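Local coordinates for protein nitrite transporter NirC (Salmonella enterica subsp. enterica serovar Typhimurium, PDB 4FC4) that conducts nitrite across the cytoplasmic membrane, in and out of the cell, as a pentameric channel of the formate/nitrite transporter family, at residues 4-9 against 167-172; 10-15 against 84-89. One frame throughout, in Å; residues are numbered along the deposited sequence.

Contact 1 of 2, residues 4-9 against 167-172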
ATOM      1  N   ASP B   4      25.106   5.431 -15.639  1.00 57.24           N
ATOM      2  CA  ASP B   4      23.810   5.674 -16.263  1.00 58.68           C
ATOM      3  C   ASP B   4      22.940   6.733 -15.637  1.00 54.94           C
ATOM      4  O   ASP B   4      22.369   7.509 -16.368  1.00 57.86           O
ATOM      5  CB  ASP B   4      23.026   4.389 -16.441  1.00 65.92           C
ATOM      6  CG  ASP B   4      23.803   3.379 -17.263  1.00 79.08           C
ATOM      7  OD1 ASP B   4      24.367   3.770 -18.330  1.00 86.10           O
ATOM      8  OD2 ASP B   4      23.887   2.209 -16.830  1.00 79.44           O
ATOM      9  N   THR B   5      22.837   6.801 -14.310  1.00 53.36           N
ATOM     10  CA  THR B   5      21.944   7.790 -13.674  1.00 49.25           C
ATOM     11  C   THR B   5      22.466   9.178 -13.885  1.00 48.83           C
ATOM     12  O   THR B   5      21.709  10.107 -14.215  1.00 48.98           O
ATOM     13  CB  THR B   5      21.798   7.547 -12.170  1.00 48.48           C
ATOM     14  OG1 THR B   5      21.476   6.179 -11.972  1.00 50.48           O
ATOM     15  CG2 THR B   5      20.677   8.378 -11.566  1.00 43.66           C
ATOM     16  N   ILE B   6      23.772   9.308 -13.689  1.00 49.85           N
ATOM     17  CA  ILE B   6      24.455  10.541 -13.917  1.00 50.32           C
ATOM     18  C   ILE B   6      24.265  11.023 -15.353  1.00 51.54           C
ATOM     19  O   ILE B   6      23.882  12.177 -15.561  1.00 51.12           O
ATOM     20  CB  ILE B   6      25.927  10.438 -13.483  1.00 55.21           C
ATOM     21  CG1 ILE B   6      25.997  10.552 -11.949  1.00 53.48           C
ATOM     22  CG2 ILE B   6      26.797  11.532 -14.115  1.00 51.05           C
ATOM     23  CD1 ILE B   6      27.213   9.836 -11.414  1.00 55.58           C
ATOM     24  N   ASN B   7      24.447  10.146 -16.332  1.00 51.51           N
ATOM     25  CA  ASN B   7      24.229  10.550 -17.741  1.00 52.66           C
ATOM     26  C   ASN B   7      22.817  10.971 -18.046  1.00 53.22           C
ATOM     27  O   ASN B   7      22.633  11.927 -18.779  1.00 57.72           O
ATOM     28  CB  ASN B   7      24.700   9.504 -18.739  1.00 53.07           C
ATOM     29  CG  ASN B   7      26.210   9.358 -18.746  1.00 56.70           C
ATOM     30  OD1 ASN B   7      26.726   8.276 -19.009  1.00 60.28           O
ATOM     31  ND2 ASN B   7      26.927  10.434 -18.416  1.00 55.44           N
ATOM     32  N   LYS B   8      21.830  10.276 -17.475  1.00 50.33           N
ATOM     33  CA  LYS B   8      20.451  10.742 -17.507  1.00 49.59           C
ATOM     34  C   LYS B   8      20.221  12.142 -16.913  1.00 48.96           C
ATOM     35  O   LYS B   8      19.520  12.962 -17.522  1.00 50.99           O
ATOM     36  CB  LYS B   8      19.537   9.716 -16.852  1.00 49.82           C
ATOM     37  CG  LYS B   8      19.025   8.637 -17.794  1.00 50.60           C
ATOM     38  CD  LYS B   8      19.046   7.251 -17.144  1.00 52.08           C
ATOM     39  CE  LYS B   8      17.720   6.536 -17.336  1.00 54.04           C
ATOM     40  NZ  LYS B   8      17.858   5.208 -16.689  1.00 57.70           N
ATOM     41  N   CYS B   9      20.829  12.439 -15.759  1.00 47.20           N
ATOM     42  CA  CYS B   9      20.732  13.791 -15.182  1.00 46.98           C
ATOM     43  C   CYS B   9      21.374  14.857 -16.044  1.00 49.41           C
ATOM     44  O   CYS B   9      20.854  15.960 -16.217  1.00 49.60           O
ATOM     45  CB  CYS B   9      21.400  13.827 -13.836  1.00 48.92           C
ATOM     46  SG  CYS B   9      20.582  12.826 -12.595  1.00 51.70           S
ATOM     47  N   ALA B 167      14.761  11.478  -3.618  1.00 41.30           N
ATOM     48  CA  ALA B 167      13.551  10.954  -4.209  1.00 37.13           C
ATOM     49  C   ALA B 167      13.683  11.036  -5.733  1.00 38.45           C
ATOM     50  O   ALA B 167      13.379  10.091  -6.452  1.00 38.18           O
ATOM     51  CB  ALA B 167      12.355  11.747  -3.708  1.00 37.24           C
ATOM     52  N   ILE B 168      14.208  12.147  -6.230  1.00 39.24           N
ATOM     53  CA  ILE B 168      14.333  12.308  -7.680  1.00 38.42           C
ATOM     54  C   ILE B 168      15.283  11.290  -8.283  1.00 40.31           C
ATOM     55  O   ILE B 168      14.977  10.644  -9.302  1.00 44.29           O
ATOM     56  CB  ILE B 168      14.781  13.727  -8.018  1.00 37.79           C
ATOM     57  CG1 ILE B 168      13.647  14.708  -7.620  1.00 34.67           C
ATOM     58  CG2 ILE B 168      15.150  13.765  -9.464  1.00 37.27           C
ATOM     59  CD1 ILE B 168      14.077  16.146  -7.606  1.00 32.55           C
ATOM     60  N   TRP B 169      16.414  11.130  -7.602  1.00 41.89           N
ATOM     61  CA  TRP B 169      17.444  10.148  -7.880  1.00 41.80           C
ATOM     62  C   TRP B 169      16.888   8.747  -7.916  1.00 41.80           C
ATOM     63  O   TRP B 169      17.047   8.029  -8.926  1.00 43.06           O
ATOM     64  CB  TRP B 169      18.489  10.254  -6.782  1.00 42.31           C
ATOM     65  CG  TRP B 169      19.728   9.400  -6.967  1.00 42.36           C
ATOM     66  CD1 TRP B 169      20.045   8.220  -6.310  1.00 41.50           C
ATOM     67  CD2 TRP B 169      20.861   9.662  -7.863  1.00 43.14           C
ATOM     68  NE1 TRP B 169      21.258   7.735  -6.739  1.00 44.28           N
ATOM     69  CE2 TRP B 169      21.798   8.553  -7.670  1.00 45.64           C
ATOM     70  CE3 TRP B 169      21.172  10.665  -8.785  1.00 42.84           C
ATOM     71  CZ2 TRP B 169      22.991   8.464  -8.382  1.00 49.37           C
ATOM     72  CZ3 TRP B 169      22.366  10.572  -9.495  1.00 45.52           C
ATOM     73  CH2 TRP B 169      23.264   9.501  -9.303  1.00 49.12           C
ATOM     74  N   MET B 170      16.271   8.325  -6.811  1.00 40.77           N
ATOM     75  CA  MET B 170      15.722   6.960  -6.731  1.00 41.45           C
ATOM     76  C   MET B 170      14.645   6.704  -7.783  1.00 40.12           C
ATOM     77  O   MET B 170      14.534   5.613  -8.310  1.00 39.82           O
ATOM     78  CB  MET B 170      15.195   6.653  -5.338  1.00 39.12           C
ATOM     79  CG  MET B 170      16.240   6.584  -4.236  1.00 41.90           C
ATOM     80  SD  MET B 170      15.416   6.149  -2.695  1.00 47.12           S
ATOM     81  CE  MET B 170      15.375   4.400  -2.867  1.00 52.92           C
ATOM     82  N   ALA B 171      13.826   7.723  -8.051  1.00 42.47           N
ATOM     83  CA  ALA B 171      12.822   7.653  -9.126  1.00 39.87           C
ATOM     84  C   ALA B 171      13.483   7.429 -10.476  1.00 40.91           C
ATOM     85  O   ALA B 171      13.031   6.577 -11.241  1.00 44.41           O
ATOM     86  CB  ALA B 171      11.961   8.901  -9.147  1.00 32.84           C
ATOM     87  N   ILE B 172      14.597   8.121 -10.746  1.00 42.50           N
ATOM     88  CA  ILE B 172      15.297   7.889 -12.010  1.00 42.54           C
ATOM     89  C   ILE B 172      15.801   6.457 -12.149  1.00 47.63           C
ATOM     90  O   ILE B 172      15.806   5.912 -13.260  1.00 49.33           O
ATOM     91  CB  ILE B 172      16.418   8.892 -12.256  1.00 45.75           C
ATOM     92  CG1 ILE B 172      15.815  10.231 -12.640  1.00 44.03           C
ATOM     93  CG2 ILE B 172      17.326   8.433 -13.392  1.00 42.73           C
ATOM     94  CD1 ILE B 172      16.822  11.357 -12.613  1.00 48.97           C
TER

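Contact 2 of 2, residues 10-15 against 84-89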
ATOM      1  N   ALA B  10      22.539  14.509 -16.545  1.00 51.13           N
ATOM      2  CA  ALA B  10      23.262  15.297 -17.490  1.00 56.66           C
ATOM      3  C   ALA B  10      22.490  15.503 -18.832  1.00 57.64           C
ATOM      4  O   ALA B  10      22.560  16.584 -19.411  1.00 58.82           O
ATOM      5  CB  ALA B  10      24.628  14.644 -17.730  1.00 60.67           C
ATOM      6  N   ALA B  11      21.775  14.490 -19.324  1.00 54.50           N
ATOM      7  CA  ALA B  11      20.986  14.676 -20.545  1.00 51.63           C
ATOM      8  C   ALA B  11      19.806  15.564 -20.166  1.00 50.06           C
ATOM      9  O   ALA B  11      19.454  16.474 -20.897  1.00 52.48           O
ATOM     10  CB  ALA B  11      20.522  13.366 -21.141  1.00 45.57           C
ATOM     11  N   ASN B  12      19.237  15.357 -18.990  1.00 47.24           N
ATOM     12  CA  ASN B  12      18.167  16.227 -18.556  1.00 46.09           C
ATOM     13  C   ASN B  12      18.593  17.723 -18.450  1.00 48.66           C
ATOM     14  O   ASN B  12      17.837  18.655 -18.757  1.00 50.29           O
ATOM     15  CB  ASN B  12      17.649  15.714 -17.247  1.00 44.49           C
ATOM     16  CG  ASN B  12      16.327  16.331 -16.863  1.00 45.98           C
ATOM     17  OD1 ASN B  12      15.432  16.508 -17.689  1.00 49.56           O
ATOM     18  ND2 ASN B  12      16.201  16.676 -15.604  1.00 44.70           N
ATOM     19  N   ALA B  13      19.824  17.954 -18.029  1.00 50.39           N
ATOM     20  CA  ALA B  13      20.283  19.297 -17.840  1.00 49.54           C
ATOM     21  C   ALA B  13      20.396  20.018 -19.193  1.00 53.04           C
ATOM     22  O   ALA B  13      19.980  21.196 -19.299  1.00 55.73           O
ATOM     23  CB  ALA B  13      21.587  19.273 -17.084  1.00 48.61           C
ATOM     24  N   ALA B  14      20.932  19.322 -20.211  1.00 52.97           N
ATOM     25  CA  ALA B  14      20.955  19.847 -21.609  1.00 58.15           C
ATOM     26  C   ALA B  14      19.556  20.125 -22.164  1.00 55.66           C
ATOM     27  O   ALA B  14      19.344  21.121 -22.859  1.00 62.18           O
ATOM     28  CB  ALA B  14      21.784  18.972 -22.584  1.00 55.66           C
ATOM     29  N   ARG B  15      18.609  19.272 -21.816  1.00 53.96           N
ATOM     30  CA  ARG B  15      17.215  19.439 -22.212  1.00 54.13           C
ATOM     31  C   ARG B  15      16.605  20.656 -21.569  1.00 52.07           C
ATOM     32  O   ARG B  15      15.883  21.384 -22.250  1.00 52.24           O
ATOM     33  CB  ARG B  15      16.374  18.209 -21.828  1.00 54.59           C
ATOM     34  CG  ARG B  15      14.975  18.222 -22.432  1.00 54.19           C
ATOM     35  CD  ARG B  15      14.003  17.299 -21.706  1.00 53.34           C
ATOM     36  NE  ARG B  15      14.031  17.405 -20.243  1.00 54.71           N
ATOM     37  CZ  ARG B  15      13.314  18.278 -19.510  1.00 58.32           C
ATOM     38  NH1 ARG B  15      12.535  19.185 -20.091  1.00 58.19           N
ATOM     39  NH2 ARG B  15      13.405  18.286 -18.182  1.00 47.92           N
ATOM     40  N   THR B  84      18.890  22.071  -9.027  1.00 47.33           N
ATOM     41  CA  THR B  84      20.208  22.242  -8.370  1.00 48.19           C
ATOM     42  C   THR B  84      21.127  21.022  -8.596  1.00 48.91           C
ATOM     43  O   THR B  84      22.356  21.212  -8.892  1.00 45.85           O
ATOM     44  CB  THR B  84      20.152  22.556  -6.861  1.00 46.43           C
ATOM     45  OG1 THR B  84      19.633  21.435  -6.173  1.00 46.14           O
ATOM     46  CG2 THR B  84      19.352  23.791  -6.551  1.00 46.22           C
ATOM     47  N   MET B  85      20.541  19.804  -8.445  1.00 46.20           N
ATOM     48  CA  MET B  85      21.230  18.528  -8.771  1.00 47.34           C
ATOM     49  C   MET B  85      21.483  18.304 -10.262  1.00 49.02           C
ATOM     50  O   MET B  85      22.620  18.009 -10.643  1.00 55.70           O
ATOM     51  CB  MET B  85      20.504  17.309  -8.209  1.00 49.15           C
ATOM     52  CG  MET B  85      21.174  15.953  -8.452  1.00 48.38           C
ATOM     53  SD  MET B  85      20.162  14.644  -7.661  1.00 46.58           S
ATOM     54  CE  MET B  85      18.808  14.458  -8.815  1.00 40.91           C
ATOM     55  N   PHE B  86      20.456  18.477 -11.096  1.00 45.70           N
ATOM     56  CA  PHE B  86      20.537  18.091 -12.504  1.00 47.77           C
ATOM     57  C   PHE B  86      21.638  18.897 -13.186  1.00 52.05           C
ATOM     58  O   PHE B  86      22.541  18.357 -13.905  1.00 52.91           O
ATOM     59  CB  PHE B  86      19.182  18.323 -13.236  1.00 47.80           C
ATOM     60  CG  PHE B  86      18.091  17.310 -12.909  1.00 46.59           C
ATOM     61  CD1 PHE B  86      18.288  15.930 -13.085  1.00 48.68           C
ATOM     62  CD2 PHE B  86      16.831  17.740 -12.445  1.00 46.77           C
ATOM     63  CE1 PHE B  86      17.259  15.006 -12.797  1.00 46.04           C
ATOM     64  CE2 PHE B  86      15.807  16.827 -12.151  1.00 42.87           C
ATOM     65  CZ  PHE B  86      16.021  15.463 -12.314  1.00 41.04           C
ATOM     66  N   LEU B  87      21.546  20.210 -12.964  1.00 52.61           N
ATOM     67  CA  LEU B  87      22.450  21.149 -13.584  1.00 55.20           C
ATOM     68  C   LEU B  87      23.882  20.946 -13.116  1.00 58.21           C
ATOM     69  O   LEU B  87      24.807  21.122 -13.889  1.00 62.90           O
ATOM     70  CB  LEU B  87      21.967  22.574 -13.381  1.00 54.11           C
ATOM     71  CG  LEU B  87      20.554  22.849 -13.915  1.00 53.46           C
ATOM     72  CD1 LEU B  87      20.245  24.325 -13.775  1.00 56.03           C
ATOM     73  CD2 LEU B  87      20.417  22.471 -15.384  1.00 55.10           C
ATOM     74  N   THR B  88      24.059  20.512 -11.874  1.00 58.42           N
ATOM     75  CA  THR B  88      25.393  20.288 -11.332  1.00 59.75           C
ATOM     76  C   THR B  88      26.056  19.158 -12.126  1.00 61.96           C
ATOM     77  O   THR B  88      27.183  19.337 -12.678  1.00 66.30           O
ATOM     78  CB  THR B  88      25.328  19.950  -9.818  1.00 59.36           C
ATOM     79  OG1 THR B  88      25.044  21.160  -9.094  1.00 59.91           O
ATOM     80  CG2 THR B  88      26.639  19.341  -9.322  1.00 57.24           C
ATOM     81  N   LEU B  89      25.345  18.027 -12.189  1.00 55.41           N
ATOM     82  CA  LEU B  89      25.762  16.863 -12.949  1.00 55.02           C
ATOM     83  C   LEU B  89      25.964  17.230 -14.405  1.00 56.60           C
ATOM     84  O   LEU B  89      26.892  16.731 -15.039  1.00 62.47           O
ATOM     85  CB  LEU B  89      24.757  15.687 -12.785  1.00 51.42           C
ATOM     86  CG  LEU B  89      24.807  15.118 -11.356  1.00 49.90           C
ATOM     87  CD1 LEU B  89      23.754  14.062 -11.075  1.00 47.58           C
ATOM     88  CD2 LEU B  89      26.184  14.526 -11.090  1.00 50.71           C
TER

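Contact 1 of 2, residues 4-9 against 167-172
T5 sets its methyl over the six-membered ring of W169, CG2 lying 3.5 Å from the ring centroid and 13° off the ring normal. With OG1 beside the backbone N of T5 (chi1 -50°), CG2 falls anti to that N and reaches the indole, while OG1 takes a hydrogen bond with R173. W169 comes to meet it with CG anti to its own backbone N (chi1 -174°), which carries the benzo end out to helix 3-22. I6 CG1 touches CH2 of W169 at 3.9 Å, at the ring edge and in its plane. C9 SG stands oblique to the same ring, a looser sulfur-aromatic contact 5.4 Å from the centroid, and packs on CD1 of I172 at 4.0 Å. The other branch of I172, CG2, meets T5 CG2 at 3.8 Å, so that methyl sits between ring and isoleucine. The indole NE1 donates to A75 O of the second subunit, and Y245 stacks on the ring. The contact is largely apolar, CH-pi and van der Waals, with K8 at its exposed margin beside I172; the polar groups of T5 and W169 are satisfied outside it, and one indole joins the N-terminal helix to the subunit boundary.

Contact 2 of 2, residues 10-15 against 84-89
N12 lays its amide nitrogen over the face of the F86 ring, and its side chain is the one to follow. From CB, CG runs anti to the backbone N (chi1 -166°), which extends the amide toward helix 80-93. At CG the group divides. ND2 goes to F86, 3.1 Å above the ring plane and over its centre, nearly equidistant from all six ring carbons, with 3.4 Å to CG; the opposite face takes M85 CE near its rim. The amide plane stands 82° from the ring plane, so the nitrogen meets the aromatic face end-on, in a geometry consistent with an N-H turned to the pi cloud. OD1 is held within its own helix, one turn's reach away, by R15: NE donates to it at 3.0 Å and NH2 at 2.7 Å, with OD1 in the plane of the guanidinium. This side-on grip by two nitrogens on one oxygen, with ND2 seated on the ring, should limit the amide's rotation and would probably make its N-H bonds more polar. R15 NH2 also salt-bridges E78.

Beyond the amide, small residues let the backbones come near, the segment axes approaching to 7.6 Å at 100°. A13 CB rests 3.4 Å from O of F86 and 3.8 Å from CD2 of L87, and A10 CB lies 4.1 Å from O of L89. Segment 10-15 of helix 3-22 passes nearly perpendicular to segment 84-89 of helix 80-93. Helix 150-172 supplies I168 and I172 against F86, while L87 packs on M101, I104 and L105 of helix 98-125.

Contacts 1 and 2 are successive stations of helix 3-22, the first against helix 150-172, the second against helix 80-93, their centres about 10 Å apart. Both are largely buried, though K8 at contact 1 is exposed and N12 at contact 2 partly so. They also touch directly: F86 CZ packs on I168 CG2 at 3.4 Å, and L89 CD1 on C9 CB at 3.6 Å, which makes one continuous core of the two. Each centres on an aromatic face, but a methyl covers W169 and an amide nitrogen covers F86. Contact 1 also reaches a second subunit, whereas contact 2 stays within its own chain and brings its two segments closer, through alanines.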